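Local coordinates for glideosome-associated protein 50 (Plasmodium falciparum 3D7, PDB 3TGH) that forms part of the glideosome complex used in gliding motility and host cell invasion, and may help to assemble and fix that complex at the inner membrane complex, at residues L4-L9 with F37-G42; G42-D47 with M74-V79; M237-D242 with S267-S272. All blocks are in the same frame, centred on the assembly; numbering follows the deposited sequence.

How the interactions relate
From the N terminus, strand 4-8 runs into helix 17-32 and the chain returns as strand 37-40; interaction 1 closes that beta-alpha-beta loop. Interaction 2 opens where interaction 1 ends, at the shared Gly42, and closes a second loop through helix 56-62 by bringing 42-47 against 74-79. The two share one sheet, where strands 37-40 and 75-78 are neighbours: the backbone N of Phe77 probably bonds to Ile38 O, and that of Ser40 to Phe77 O. Interaction 3 comes much later, closing the loop from 237-242 to 267-272 at one edge of the other sheet. All three are in series, none nesting or crossing; interaction 3 does not touch interaction 1, their centres being about 17 Å apart.

Interaction 1. Residues L4-L9 with F37-G42; sequences LRFASL and FIVSPG
The ring of Phe37 carries CB of Phe6 over one face, a CH-pi contact 3.6 Å from that CB to the ring centroid, while Leu4 CD2 comes against its CE2 and CZ obliquely. The Phe6 ring lies almost parallel to that of Phe37, planes at 5°, but has slid so far that the rings barely overlap; CG2 of Val39 meets it obliquely. Both phenylalanines leave the sheet on the same face, and with CG between backbone N and carbonyl carbon (chi1 71° in Phe6, 62° in Phe37) the two rings swing into nearly parallel planes. There Phe154 meets each ring edge-to-face and His279 stacks on Phe6, so large flat apolar groups suit the place. Ala7 and Ile38 lie on the other face, where both touch Phe26 of helix 17-32. The strands are joined by Ala7 N to Phe37 O (3.1 Å), Val39 N to Ala7 O (2.8 Å) and Leu9 N to Val39 O (3.1 Å). Beyond them Ser40 OG donates to Leu9 O at 2.9 Å, and also bonds to Trp12. Parallel neighbours linked through a helix make this a beta-alpha-beta crossover, the opening unit of the calcineurin-like phosphoesterase fold.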
loop_
_atom_site.group_PDB
_atom_site.type_symbol
_atom_site.label_atom_id
_atom_site.label_comp_id
_atom_site.label_asym_id
_atom_site.label_seq_id
_atom_site.Cartn_x
_atom_site.Cartn_y
_atom_site.Cartn_z
ATOM N N LEU A 4 16.226 3.976 0.352
ATOM C CA LEU A 4 15.255 3.071 -0.264
ATOM C C LEU A 4 14.101 3.940 -0.764
ATOM O O LEU A 4 13.528 4.712 0.002
ATOM C CB LEU A 4 14.749 2.041 0.749
ATOM C CG LEU A 4 13.839 0.918 0.234
ATOM C CD1 LEU A 4 13.542 -0.088 1.335
ATOM C CD2 LEU A 4 12.535 1.462 -0.315
ATOM N N ARG A 5 13.778 3.807 -2.045
ATOM C CA ARG A 5 12.755 4.630 -2.677
ATOM C C ARG A 5 11.691 3.792 -3.354
ATOM O O ARG A 5 11.995 2.904 -4.166
ATOM C CB ARG A 5 13.397 5.559 -3.696
ATOM C CG ARG A 5 14.330 6.564 -3.045
ATOM C CD ARG A 5 14.818 7.574 -4.045
ATOM N NE ARG A 5 15.583 8.643 -3.411
ATOM C CZ ARG A 5 16.079 9.699 -4.053
ATOM N NH1 ARG A 5 15.909 9.839 -5.365
ATOM N NH2 ARG A 5 16.754 10.621 -3.376
ATOM N N PHE A 6 10.438 4.101 -3.029
ATOM C CA PHE A 6 9.308 3.394 -3.578
ATOM C C PHE A 6 8.187 4.377 -3.879
ATOM O O PHE A 6 8.189 5.499 -3.373
ATOM C CB PHE A 6 8.870 2.246 -2.646
ATOM C CG PHE A 6 8.209 2.684 -1.373
ATOM C CD1 PHE A 6 6.819 2.757 -1.294
ATOM C CD2 PHE A 6 8.959 3.005 -0.247
ATOM C CE1 PHE A 6 6.191 3.138 -0.110
ATOM C CE2 PHE A 6 8.332 3.391 0.946
ATOM C CZ PHE A 6 6.949 3.458 1.006
ATOM N N ALA A 7 7.282 3.975 -4.760
ATOM C CA ALA A 7 6.138 4.792 -5.130
ATOM C C ALA A 7 4.854 4.108 -4.692
ATOM O O ALA A 7 4.813 2.886 -4.542
ATOM C CB ALA A 7 6.121 5.038 -6.645
ATOM N N SER A 8 3.812 4.910 -4.471
ATOM C CA SER A 8 2.480 4.415 -4.134
ATOM C C SER A 8 1.492 4.892 -5.190
ATOM O O SER A 8 1.492 6.073 -5.546
ATOM C CB SER A 8 2.023 4.947 -2.769
ATOM O OG SER A 8 2.781 4.396 -1.709
ATOM N N LEU A 9 0.654 3.973 -5.671
ATOM C CA LEU A 9 -0.368 4.254 -6.675
ATOM C C LEU A 9 -1.652 3.505 -6.299
ATOM O O LEU A 9 -1.650 2.285 -6.207
ATOM C CB LEU A 9 0.113 3.793 -8.053
ATOM C CG LEU A 9 -0.865 4.051 -9.206
ATOM C CD1 LEU A 9 -0.918 5.545 -9.544
ATOM C CD2 LEU A 9 -0.495 3.206 -10.420
ATOM N N PHE A 37 10.652 -0.083 -6.299
ATOM C CA PHE A 37 9.417 -0.866 -6.294
ATOM C C PHE A 37 8.202 0.018 -6.058
ATOM O O PHE A 37 8.328 1.182 -5.679
ATOM C CB PHE A 37 9.451 -2.028 -5.289
ATOM C CG PHE A 37 9.609 -1.610 -3.855
ATOM C CD1 PHE A 37 8.496 -1.438 -3.035
ATOM C CD2 PHE A 37 10.874 -1.420 -3.313
ATOM C CE1 PHE A 37 8.644 -1.073 -1.699
ATOM C CE2 PHE A 37 11.029 -1.052 -1.989
ATOM C CZ PHE A 37 9.903 -0.884 -1.178
ATOM N N ILE A 38 7.042 -0.549 -6.341
ATOM C CA ILE A 38 5.767 0.148 -6.232
ATOM C C ILE A 38 4.899 -0.608 -5.238
ATOM O O ILE A 38 4.901 -1.844 -5.207
ATOM C CB ILE A 38 5.053 0.210 -7.605
ATOM C CG1 ILE A 38 5.930 0.917 -8.649
ATOM C CG2 ILE A 38 3.688 0.891 -7.485
ATOM C CD1 ILE A 38 5.597 0.517 -10.092
ATOM N N VAL A 39 4.150 0.129 -4.421
ATOM C CA VAL A 39 3.088 -0.456 -3.623
ATOM C C VAL A 39 1.770 0.137 -4.098
ATOM O O VAL A 39 1.727 1.285 -4.556
ATOM C CB VAL A 39 3.251 -0.215 -2.098
ATOM C CG1 VAL A 39 4.585 -0.773 -1.590
ATOM C CG2 VAL A 39 3.112 1.272 -1.748
ATOM N N SER A 40 0.695 -0.632 -3.980
ATOM C CA SER A 40 -0.617 -0.173 -4.440
ATOM C C SER A 40 -1.688 -0.288 -3.364
ATOM O O SER A 40 -2.220 -1.373 -3.148
ATOM C CB SER A 40 -1.035 -0.954 -5.682
ATOM O OG SER A 40 -2.288 -0.497 -6.169
ATOM N N PRO A 41 -1.986 0.829 -2.670
ATOM C CA PRO A 41 -3.092 0.838 -1.735
ATOM C C PRO A 41 -4.418 0.927 -2.480
ATOM O O PRO A 41 -4.453 0.938 -3.710
ATOM C CB PRO A 41 -2.821 2.091 -0.899
ATOM C CG PRO A 41 -2.199 3.027 -1.850
ATOM C CD PRO A 41 -1.349 2.161 -2.756
ATOM N N GLY A 42 -5.510 0.963 -1.738
ATOM C CA GLY A 42 -6.830 1.058 -2.342
ATOM C C GLY A 42 -7.198 -0.179 -3.130
ATOM O O GLY A 42 -6.682 -1.269 -2.874
#

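Interaction 2. Residues G42-D47 with M74-V79; sequences GSNFID and MPFFTV
Asn44 OD1 accepts a very short hydrogen bond, 2.5 Å, from Thr78 OG1. The hydroxyl lies in the plane of the amide carbonyl, on a lone pair, with a C=O...O angle of 115°, and the side chains of Asn44 and Thr78 approach each other from opposite directions. Thr78 can make its bond because OG1 stands anti to the backbone N (chi1 -168°), beside its carbonyl carbon and facing the asparagine. The other end of the amide, Asn44 ND2, is bonded to Gln92 OE1 and lies 3.2 Å from Val79 O. An asparagine suits this buried position because one flat group offers both an acceptor and a donor, and partners at both ends should fix its rotation. Near Asn44 OD1 the Phe76 ring presents its edge, with Phe76 CE2 at 4.4 Å. Gly42 O lies 4.0 Å from Val79 CG2, and the positive phi of Gly42, 67°, is one that glycine adopts readily as the chain leaves strand 37-40. Asp84 holds the loop backbone, accepting from Asn44 N and Phe45 N, while His233, a metal ligand, lies close to Gly42. The contact thus joins the loop between strand 37-40 and helix 56-62 to the C-terminal part of 74-79, with Trp121 of strand 120-122 packed against both Asn44 and Thr78.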
loop_
_atom_site.group_PDB
_atom_site.type_symbol
_atom_site.label_atom_id
_atom_site.label_comp_id
_atom_site.label_asym_id
_atom_site.label_seq_id
_atom_site.Cartn_x
_atom_site.Cartn_y
_atom_site.Cartn_z
ATOM N N GLY A 42 -5.510 0.963 -1.738
ATOM C CA GLY A 42 -6.830 1.058 -2.342
ATOM C C GLY A 42 -7.198 -0.179 -3.130
ATOM O O GLY A 42 -6.682 -1.269 -2.874
ATOM N N SER A 43 -8.089 -0.008 -4.095
ATOM C CA SER A 43 -8.434 -1.077 -5.028
ATOM C C SER A 43 -7.469 -1.072 -6.214
ATOM O O SER A 43 -6.744 -0.099 -6.443
ATOM C CB SER A 43 -9.869 -0.910 -5.536
ATOM O OG SER A 43 -10.810 -1.133 -4.497
ATOM N N ASN A 44 -7.474 -2.161 -6.964
ATOM C CA ASN A 44 -6.752 -2.237 -8.229
ATOM C C ASN A 44 -7.672 -1.842 -9.379
ATOM O O ASN A 44 -7.475 -0.802 -10.011
ATOM C CB ASN A 44 -6.194 -3.647 -8.456
ATOM C CG ASN A 44 -5.102 -4.005 -7.485
ATOM O OD1 ASN A 44 -4.188 -3.209 -7.236
ATOM N ND2 ASN A 44 -5.183 -5.213 -6.918
ATOM N N PHE A 45 -8.693 -2.658 -9.622
ATOM C CA PHE A 45 -9.596 -2.447 -10.730
ATOM C C PHE A 45 -10.915 -1.914 -10.204
ATOM O O PHE A 45 -11.603 -2.583 -9.431
ATOM C CB PHE A 45 -9.814 -3.744 -11.505
ATOM C CG PHE A 45 -8.577 -4.252 -12.180
ATOM C CD1 PHE A 45 -8.258 -3.858 -13.473
ATOM C CD2 PHE A 45 -7.724 -5.117 -11.515
ATOM C CE1 PHE A 45 -7.105 -4.326 -14.096
ATOM C CE2 PHE A 45 -6.572 -5.586 -12.133
ATOM C CZ PHE A 45 -6.263 -5.195 -13.421
ATOM N N ILE A 46 -11.283 -0.721 -10.655
ATOM C CA ILE A 46 -12.470 -0.048 -10.148
ATOM C C ILE A 46 -13.747 -0.838 -10.467
ATOM O O ILE A 46 -14.680 -0.837 -9.672
ATOM C CB ILE A 46 -12.571 1.410 -10.667
ATOM C CG1 ILE A 46 -11.319 2.215 -10.277
ATOM C CG2 ILE A 46 -13.848 2.094 -10.138
ATOM C CD1 ILE A 46 -11.006 2.206 -8.784
ATOM N N ASP A 47 -13.784 -1.517 -11.610
ATOM C CA ASP A 47 -14.933 -2.358 -11.958
ATOM C C ASP A 47 -14.650 -3.853 -11.778
ATOM O O ASP A 47 -15.441 -4.688 -12.221
ATOM C CB ASP A 47 -15.383 -2.066 -13.394
ATOM C CG ASP A 47 -15.950 -0.662 -13.554
ATOM O OD1 ASP A 47 -16.725 -0.210 -12.676
ATOM O OD2 ASP A 47 -15.630 -0.010 -14.567
ATOM N N MET A 74 9.805 -3.798 -12.239
ATOM C CA MET A 74 10.096 -3.827 -10.814
ATOM C C MET A 74 8.867 -4.393 -10.098
ATOM O O MET A 74 7.797 -4.491 -10.701
ATOM C CB MET A 74 10.380 -2.407 -10.317
ATOM C CG MET A 74 9.208 -1.437 -10.484
ATOM S SD MET A 74 9.640 0.251 -10.023
ATOM C CE MET A 74 10.789 0.660 -11.348
ATOM N N PRO A 75 9.005 -4.771 -8.818
ATOM C CA PRO A 75 7.855 -5.303 -8.090
ATOM C C PRO A 75 6.723 -4.299 -7.966
ATOM O O PRO A 75 6.978 -3.112 -7.800
ATOM C CB PRO A 75 8.429 -5.614 -6.702
ATOM C CG PRO A 75 9.874 -5.823 -6.945
ATOM C CD PRO A 75 10.231 -4.837 -8.006
ATOM N N PHE A 76 5.497 -4.806 -8.075
ATOM C CA PHE A 76 4.259 -4.058 -7.876
ATOM C C PHE A 76 3.494 -4.810 -6.780
ATOM O O PHE A 76 2.755 -5.770 -7.066
ATOM C CB PHE A 76 3.480 -4.031 -9.194
ATOM C CG PHE A 76 2.256 -3.151 -9.176
ATOM C CD1 PHE A 76 2.340 -1.813 -9.538
ATOM C CD2 PHE A 76 1.015 -3.678 -8.872
ATOM C CE1 PHE A 76 1.209 -1.007 -9.549
ATOM C CE2 PHE A 76 -0.124 -2.869 -8.875
ATOM C CZ PHE A 76 -0.017 -1.536 -9.208
ATOM N N PHE A 77 3.728 -4.413 -5.527
ATOM C CA PHE A 77 3.166 -5.084 -4.357
ATOM C C PHE A 77 1.776 -4.515 -4.166
ATOM O O PHE A 77 1.628 -3.326 -3.851
ATOM C CB PHE A 77 3.970 -4.801 -3.086
ATOM C CG PHE A 77 5.372 -5.352 -3.100
ATOM C CD1 PHE A 77 5.601 -6.703 -2.906
ATOM C CD2 PHE A 77 6.459 -4.507 -3.253
ATOM C CE1 PHE A 77 6.898 -7.207 -2.909
ATOM C CE2 PHE A 77 7.753 -5.005 -3.259
ATOM C CZ PHE A 77 7.970 -6.354 -3.085
ATOM N N THR A 78 0.764 -5.344 -4.358
ATOM C CA THR A 78 -0.593 -4.849 -4.291
ATOM C C THR A 78 -1.466 -5.601 -3.296
ATOM O O THR A 78 -1.086 -6.634 -2.756
ATOM C CB THR A 78 -1.234 -4.808 -5.691
ATOM O OG1 THR A 78 -2.452 -4.055 -5.607
ATOM C CG2 THR A 78 -1.519 -6.200 -6.217
ATOM N N VAL A 79 -2.618 -5.001 -3.002
ATOM C CA VAL A 79 -3.660 -5.613 -2.200
ATOM C C VAL A 79 -4.988 -5.356 -2.900
ATOM O O VAL A 79 -5.071 -4.533 -3.811
ATOM C CB VAL A 79 -3.760 -4.986 -0.790
ATOM C CG1 VAL A 79 -2.517 -5.292 0.028
ATOM C CG2 VAL A 79 -3.982 -3.473 -0.887
#

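Interaction 3. Residues M237-D242 with S267-S272; sequences MEVIED and SLFFSS
Glu238 swings its CG anti to the backbone N (chi1 176°) and continues extended, and Ser267 likewise holds OG anti to its own N; the two polar ends meet on one face of the sheet. Glu238 OE2 accepts from Ser267 OG (2.7 Å) on its anti lone pair, and the same oxygen is also bonded to Ser204. The Glu238 carboxylate comes in at the edge of the Phe270 ring, planes 87° apart, with Glu238 OE1 3.7 Å from Phe270 CD1. Carboxylate oxygens suit a ring edge, where the C-H groups carry slight positive charge. Over one face of that ring lies the carbonyl O of Met237. On the other side of the sheet Val239 lays CG1 near the edge of the Phe269 ring, 3.8 Å from CB of Phe269, while Met237 CB meets CE2 obliquely. Tyr300 of strand 297-305 stacks on Phe269, and Phe290 of strand 285-292 also meets it. Met237 and Ser271 form an antiparallel hydrogen-bonded pair, with Met237 N to Ser271 O 2.7 Å and almost straight at 177°. Further along, two residues, Leu268 and Phe269, stand across from the single Val239, forming a classic beta bulge: Val239 N bonds to Phe269 O (3.1 Å), and Leu268 N to Val239 O (2.8 Å). The extra residue sets Ser267 opposite Ile240, on the face that also carries Glu238, where its hydroxyl can meet the carboxylate. With two hydroxyls gripping OE2, the buried carboxylate is probably stabilised as an anion, while the opposite face meets the other sheet through apolar and aromatic groups.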
loop_
_atom_site.group_PDB
_atom_site.type_symbol
_atom_site.label_atom_id
_atom_site.label_comp_id
_atom_site.label_asym_id
_atom_site.label_seq_id
_atom_site.Cartn_x
_atom_site.Cartn_y
_atom_site.Cartn_z
ATOM N N MET A 237 -5.702 12.687 -2.308
ATOM C CA MET A 237 -4.434 12.559 -1.605
ATOM C C MET A 237 -4.557 13.302 -0.289
ATOM O O MET A 237 -5.203 14.354 -0.219
ATOM C CB MET A 237 -3.286 13.122 -2.450
ATOM C CG MET A 237 -3.017 12.298 -3.712
ATOM S SD MET A 237 -1.616 12.869 -4.724
ATOM C CE MET A 237 -2.018 14.583 -4.937
ATOM N N GLU A 238 -3.955 12.754 0.757
ATOM C CA GLU A 238 -3.984 13.387 2.070
ATOM C C GLU A 238 -2.893 12.844 2.981
ATOM O O GLU A 238 -2.469 11.686 2.844
ATOM C CB GLU A 238 -5.352 13.176 2.737
ATOM C CG GLU A 238 -5.443 13.727 4.174
ATOM C CD GLU A 238 -6.865 13.950 4.656
ATOM O OE1 GLU A 238 -7.759 13.136 4.334
ATOM O OE2 GLU A 238 -7.085 14.944 5.375
ATOM N N VAL A 239 -2.438 13.686 3.903
ATOM C CA VAL A 239 -1.674 13.208 5.043
ATOM C C VAL A 239 -2.271 13.765 6.342
ATOM O O VAL A 239 -2.480 14.984 6.488
ATOM C CB VAL A 239 -0.147 13.491 4.912
ATOM C CG1 VAL A 239 0.124 14.944 4.591
ATOM C CG2 VAL A 239 0.595 13.048 6.185
ATOM N N ILE A 240 -2.606 12.843 7.243
ATOM C CA ILE A 240 -3.062 13.142 8.594
ATOM C C ILE A 240 -2.014 12.596 9.550
ATOM O O ILE A 240 -1.670 11.415 9.477
ATOM C CB ILE A 240 -4.429 12.490 8.861
ATOM C CG1 ILE A 240 -5.513 13.235 8.074
ATOM C CG2 ILE A 240 -4.752 12.469 10.367
ATOM C CD1 ILE A 240 -6.846 12.509 8.002
ATOM N N GLU A 241 -1.478 13.446 10.420
ATOM C CA GLU A 241 -0.426 13.012 11.337
ATOM C C GLU A 241 -0.910 13.086 12.768
ATOM O O GLU A 241 -1.439 14.113 13.199
ATOM C CB GLU A 241 0.856 13.834 11.167
ATOM C CG GLU A 241 2.073 13.147 11.804
ATOM C CD GLU A 241 3.357 13.957 11.711
ATOM O OE1 GLU A 241 3.622 14.559 10.647
ATOM O OE2 GLU A 241 4.113 13.970 12.710
ATOM N N ASP A 242 -0.712 11.988 13.496
ATOM C CA ASP A 242 -1.206 11.833 14.854
ATOM C C ASP A 242 -0.306 10.860 15.618
ATOM O O ASP A 242 -0.160 9.708 15.214
ATOM C CB ASP A 242 -2.645 11.307 14.818
ATOM C CG ASP A 242 -3.148 10.860 16.181
ATOM O OD1 ASP A 242 -3.343 11.722 17.064
ATOM O OD2 ASP A 242 -3.361 9.639 16.362
ATOM N N SER A 267 -5.238 16.961 9.766
ATOM C CA SER A 267 -4.842 16.935 8.365
ATOM C C SER A 267 -3.799 18.022 8.100
ATOM O O SER A 267 -3.990 19.189 8.462
ATOM C CB SER A 267 -6.054 17.129 7.455
ATOM O OG SER A 267 -5.673 17.107 6.096
ATOM N N LEU A 268 -2.692 17.629 7.478
ATOM C CA LEU A 268 -1.621 18.555 7.129
ATOM C C LEU A 268 -1.696 18.976 5.664
ATOM O O LEU A 268 -1.188 20.028 5.283
ATOM C CB LEU A 268 -0.260 17.911 7.406
ATOM C CG LEU A 268 0.041 17.567 8.867
ATOM C CD1 LEU A 268 1.356 16.796 8.956
ATOM C CD2 LEU A 268 0.080 18.825 9.721
ATOM N N PHE A 269 -2.326 18.143 4.846
ATOM C CA PHE A 269 -2.427 18.386 3.424
ATOM C C PHE A 269 -3.554 17.548 2.855
ATOM O O PHE A 269 -3.719 16.385 3.234
ATOM C CB PHE A 269 -1.103 18.008 2.739
ATOM C CG PHE A 269 -1.233 17.728 1.267
ATOM C CD1 PHE A 269 -1.367 18.762 0.359
ATOM C CD2 PHE A 269 -1.207 16.424 0.791
ATOM C CE1 PHE A 269 -1.477 18.506 -1.001
ATOM C CE2 PHE A 269 -1.322 16.160 -0.568
ATOM C CZ PHE A 269 -1.460 17.204 -1.464
ATOM N N PHE A 270 -4.321 18.145 1.950
ATOM C CA PHE A 270 -5.367 17.434 1.227
ATOM C C PHE A 270 -5.439 17.958 -0.199
ATOM O O PHE A 270 -5.401 19.167 -0.419
ATOM C CB PHE A 270 -6.728 17.628 1.905
ATOM C CG PHE A 270 -7.854 16.893 1.229
ATOM C CD1 PHE A 270 -8.327 15.698 1.745
ATOM C CD2 PHE A 270 -8.446 17.402 0.074
ATOM C CE1 PHE A 270 -9.365 15.011 1.131
ATOM C CE2 PHE A 270 -9.473 16.722 -0.548
ATOM C CZ PHE A 270 -9.936 15.518 -0.021
ATOM N N SER A 271 -5.571 17.046 -1.161
ATOM C CA SER A 271 -5.795 17.424 -2.554
ATOM C C SER A 271 -6.669 16.396 -3.261
ATOM O O SER A 271 -6.484 15.194 -3.090
ATOM C CB SER A 271 -4.467 17.549 -3.296
ATOM O OG SER A 271 -4.677 17.883 -4.655
ATOM N N SER A 272 -7.611 16.877 -4.065
ATOM C CA SER A 272 -8.443 16.009 -4.884
ATOM C C SER A 272 -7.782 15.709 -6.236
ATOM O O SER A 272 -8.349 14.982 -7.042
ATOM C CB SER A 272 -9.826 16.641 -5.097
ATOM O OG SER A 272 -9.721 17.868 -5.787
#